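Local coordinates for tubulin-like protein CetZ (Methanosaeta thermophila, PDB 3ZID), which binds GTP as a tubulin/FtsZ-family GTPase and is probably involved in controlling archaeal cell shape, at residues 176-181 / 255-260. Numbering follows the deposited sequence.
Sequences NQYLKR and REVGLL. With GDP (guanosine-5'-diphosphate), chain C.
Leu179, at the end of the single helical turn 176-179, and Leu260, just past the 3-10 turn 256-258, bring the two backbones nearest, their CA atoms 7.0 Å apart. Tyr178 carries much of the contact: with CG anti to the backbone N (chi1 -177°), its ring reaches out to the 3-10 turn. There the hydroxyl lies against the peptide joining Glu256 to Val257, Tyr178 OH standing 3.0 Å from Val257 N, but the angle is too poor for a hydrogen bond. Val257 CG2 packs 3.6 Å from Tyr178 OH, and Leu259 O lies at the ring's edge, near its plane. Beside this, the side chains of Leu179 and Leu260 cross obliquely, Leu179 CD1 meeting Leu260 CD2 at 3.9 Å, while Leu179 CD2 rests against Leu259 O. At the other end of the helical turn, Asn176 reads the guanine edge of GDP: OD1 accepts from GDP N2, and ND2 donates to GDP N3, nearly straight at 166°. The contact lies where the GTPase domain, just beyond its edge strand 172-175, meets the second domain; Leu179 also packs on Ile193 of helix 186-210, the core helix between domains in tubulin and FtsZ, and Leu260 makes backbone hydrogen bonds to Asp175, ending that edge strand, and to Leu234 of strand 232-238.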
loop_
_atom_site.group_PDB
_atom_site.type_symbol
_atom_site.label_atom_id
_atom_site.label_comp_id
_atom_site.label_asym_id
_atom_site.label_seq_id
_atom_site.Cartn_x
_atom_site.Cartn_y
_atom_site.Cartn_z
ATOM N N ASN A 176 0.637 8.582 1.407
ATOM C CA ASN A 176 0.055 9.384 2.485
ATOM C C ASN A 176 0.146 10.881 2.191
ATOM O O ASN A 176 -0.758 11.641 2.522
ATOM C CB ASN A 176 0.735 9.092 3.831
ATOM C CG ASN A 176 0.085 7.951 4.605
ATOM O OD1 ASN A 176 -0.906 7.355 4.167
ATOM N ND2 ASN A 176 0.661 7.631 5.771
ATOM N N GLN A 177 1.237 11.300 1.560
ATOM C CA GLN A 177 1.459 12.719 1.322
ATOM C C GLN A 177 0.437 13.291 0.372
ATOM O O GLN A 177 -0.214 14.289 0.670
ATOM C CB GLN A 177 2.877 12.966 0.785
ATOM C CG GLN A 177 3.249 14.444 0.654
ATOM C CD GLN A 177 3.075 15.208 1.959
ATOM O OE1 GLN A 177 3.569 14.784 3.007
ATOM N NE2 GLN A 177 2.373 16.343 1.899
ATOM N N TYR A 178 0.274 12.635 -0.766
ATOM C CA TYR A 178 -0.670 13.104 -1.758
ATOM C C TYR A 178 -2.091 13.065 -1.194
ATOM O O TYR A 178 -2.910 13.936 -1.496
ATOM C CB TYR A 178 -0.579 12.231 -3.008
ATOM C CG TYR A 178 -1.485 12.714 -4.115
ATOM C CD1 TYR A 178 -1.225 13.918 -4.767
ATOM C CD2 TYR A 178 -2.635 12.005 -4.469
ATOM C CE1 TYR A 178 -2.052 14.375 -5.775
ATOM C CE2 TYR A 178 -3.481 12.467 -5.472
ATOM C CZ TYR A 178 -3.180 13.649 -6.121
ATOM O OH TYR A 178 -4.010 14.121 -7.118
ATOM N N LEU A 179 -2.366 12.088 -0.333
ATOM C CA LEU A 179 -3.725 11.888 0.165
ATOM C C LEU A 179 -3.978 12.684 1.442
ATOM O O LEU A 179 -5.122 12.827 1.874
ATOM C CB LEU A 179 -4.003 10.401 0.398
ATOM C CG LEU A 179 -3.922 9.504 -0.848
ATOM C CD1 LEU A 179 -4.201 8.042 -0.501
ATOM C CD2 LEU A 179 -4.883 9.971 -1.937
ATOM N N LYS A 180 -2.901 13.240 2.000
ATOM C CA LYS A 180 -2.918 14.026 3.235
ATOM C C LYS A 180 -3.991 15.105 3.243
ATOM O O LYS A 180 -4.087 15.907 2.310
ATOM C CB LYS A 180 -1.563 14.705 3.436
ATOM C CG LYS A 180 -1.403 15.459 4.750
ATOM C CD LYS A 180 -0.073 16.194 4.774
ATOM C CE LYS A 180 -0.130 17.386 3.795
ATOM N NZ LYS A 180 1.080 18.279 3.805
ATOM N N ARG A 181 -4.798 15.097 4.303
ATOM C CA ARG A 181 -5.888 16.054 4.499
ATOM C C ARG A 181 -6.002 16.307 5.990
ATOM O O ARG A 181 -5.419 15.580 6.786
ATOM C CB ARG A 181 -7.231 15.538 3.963
ATOM C CG ARG A 181 -7.242 15.141 2.507
ATOM C CD ARG A 181 -6.944 16.328 1.622
ATOM N NE ARG A 181 -6.275 15.921 0.394
ATOM C CZ ARG A 181 -6.923 15.563 -0.707
ATOM N NH1 ARG A 181 -8.251 15.566 -0.722
ATOM N NH2 ARG A 181 -6.249 15.201 -1.791
ATOM N N ARG A 255 -7.432 10.112 -13.065
ATOM C CA ARG A 255 -6.708 11.350 -12.928
ATOM C C ARG A 255 -6.129 11.279 -11.533
ATOM O O ARG A 255 -6.675 10.565 -10.675
ATOM C CB ARG A 255 -7.651 12.533 -13.092
ATOM C CG ARG A 255 -8.850 12.450 -12.200
ATOM C CD ARG A 255 -9.769 13.636 -12.367
ATOM N NE ARG A 255 -10.780 13.646 -11.310
ATOM C CZ ARG A 255 -11.725 14.573 -11.178
ATOM N NH1 ARG A 255 -11.799 15.577 -12.046
ATOM N NH2 ARG A 255 -12.598 14.489 -10.179
ATOM N N GLU A 256 -5.080 12.070 -11.293
ATOM C CA GLU A 256 -4.309 12.001 -10.050
ATOM C C GLU A 256 -5.185 12.039 -8.819
ATOM O O GLU A 256 -5.023 11.234 -7.899
ATOM C CB GLU A 256 -3.311 13.165 -9.966
ATOM C CG GLU A 256 -2.108 13.069 -10.881
ATOM C CD GLU A 256 -2.366 13.653 -12.263
ATOM O OE1 GLU A 256 -3.550 13.900 -12.605
ATOM O OE2 GLU A 256 -1.377 13.894 -12.997
ATOM N N VAL A 257 -6.135 12.969 -8.822
ATOM C CA VAL A 257 -7.044 13.169 -7.697
ATOM C C VAL A 257 -7.830 11.889 -7.385
ATOM O O VAL A 257 -8.318 11.712 -6.276
ATOM C CB VAL A 257 -7.956 14.385 -7.952
ATOM C CG1 VAL A 257 -8.878 14.649 -6.771
ATOM C CG2 VAL A 257 -7.086 15.608 -8.212
ATOM N N GLY A 258 -7.915 10.980 -8.353
ATOM C CA GLY A 258 -8.694 9.755 -8.205
ATOM C C GLY A 258 -7.850 8.572 -7.717
ATOM O O GLY A 258 -8.387 7.546 -7.285
ATOM N N LEU A 259 -6.527 8.713 -7.821
ATOM C CA LEU A 259 -5.565 7.651 -7.521
ATOM C C LEU A 259 -5.079 7.658 -6.056
ATOM O O LEU A 259 -5.135 8.684 -5.394
ATOM C CB LEU A 259 -4.362 7.773 -8.454
ATOM C CG LEU A 259 -4.695 7.714 -9.950
ATOM C CD1 LEU A 259 -3.443 8.001 -10.764
ATOM C CD2 LEU A 259 -5.314 6.390 -10.348
ATOM N N LEU A 260 -4.598 6.520 -5.554
ATOM C CA LEU A 260 -4.049 6.456 -4.196
ATOM C C LEU A 260 -2.583 6.941 -4.175
ATOM O O LEU A 260 -2.018 7.283 -3.122
ATOM C CB LEU A 260 -4.145 5.034 -3.650
ATOM C CG LEU A 260 -5.551 4.494 -3.391
ATOM C CD1 LEU A 260 -5.447 3.054 -2.979
ATOM C CD2 LEU A 260 -6.247 5.300 -2.298
HETATM P PB GDP C . 4.802 -0.053 12.637
HETATM O O1B GDP C . 4.772 -0.913 11.386
HETATM O O2B GDP C . 3.634 -0.408 13.536
HETATM O O3B GDP C . 6.118 -0.301 13.354
HETATM O O3A GDP C . 4.776 1.497 12.226
HETATM P PA GDP C . 3.536 2.183 11.471
HETATM O O1A GDP C . 2.802 3.100 12.386
HETATM O O2A GDP C . 2.619 1.193 10.788
HETATM O "O5'" GDP C . 4.335 2.972 10.344
HETATM C "C5'" GDP C . 4.388 4.389 10.403
HETATM C "C4'" GDP C . 4.047 4.921 9.018
HETATM O "O4'" GDP C . 2.693 4.566 8.731
HETATM C "C3'" GDP C . 4.120 6.423 9.037
HETATM O "O3'" GDP C . 4.405 6.832 7.701
HETATM C "C2'" GDP C . 2.719 6.809 9.421
HETATM O "O2'" GDP C . 2.418 8.101 8.904
HETATM C "C1'" GDP C . 1.894 5.753 8.714
HETATM N N9 GDP C . 0.645 5.384 9.381
HETATM C C8 GDP C . 0.484 4.990 10.660
HETATM N N7 GDP C . -0.810 4.668 10.895
HETATM C C5 GDP C . -1.481 4.861 9.741
HETATM C C6 GDP C . -2.863 4.696 9.281
HETATM O O6 GDP C . -3.743 4.323 10.068
HETATM N N1 GDP C . -3.139 4.983 8.010
HETATM C C2 GDP C . -2.207 5.408 7.146
HETATM N N2 GDP C . -2.587 5.682 5.881
HETATM N N3 GDP C . -0.905 5.585 7.480
HETATM C C4 GDP C . -0.509 5.317 8.744
#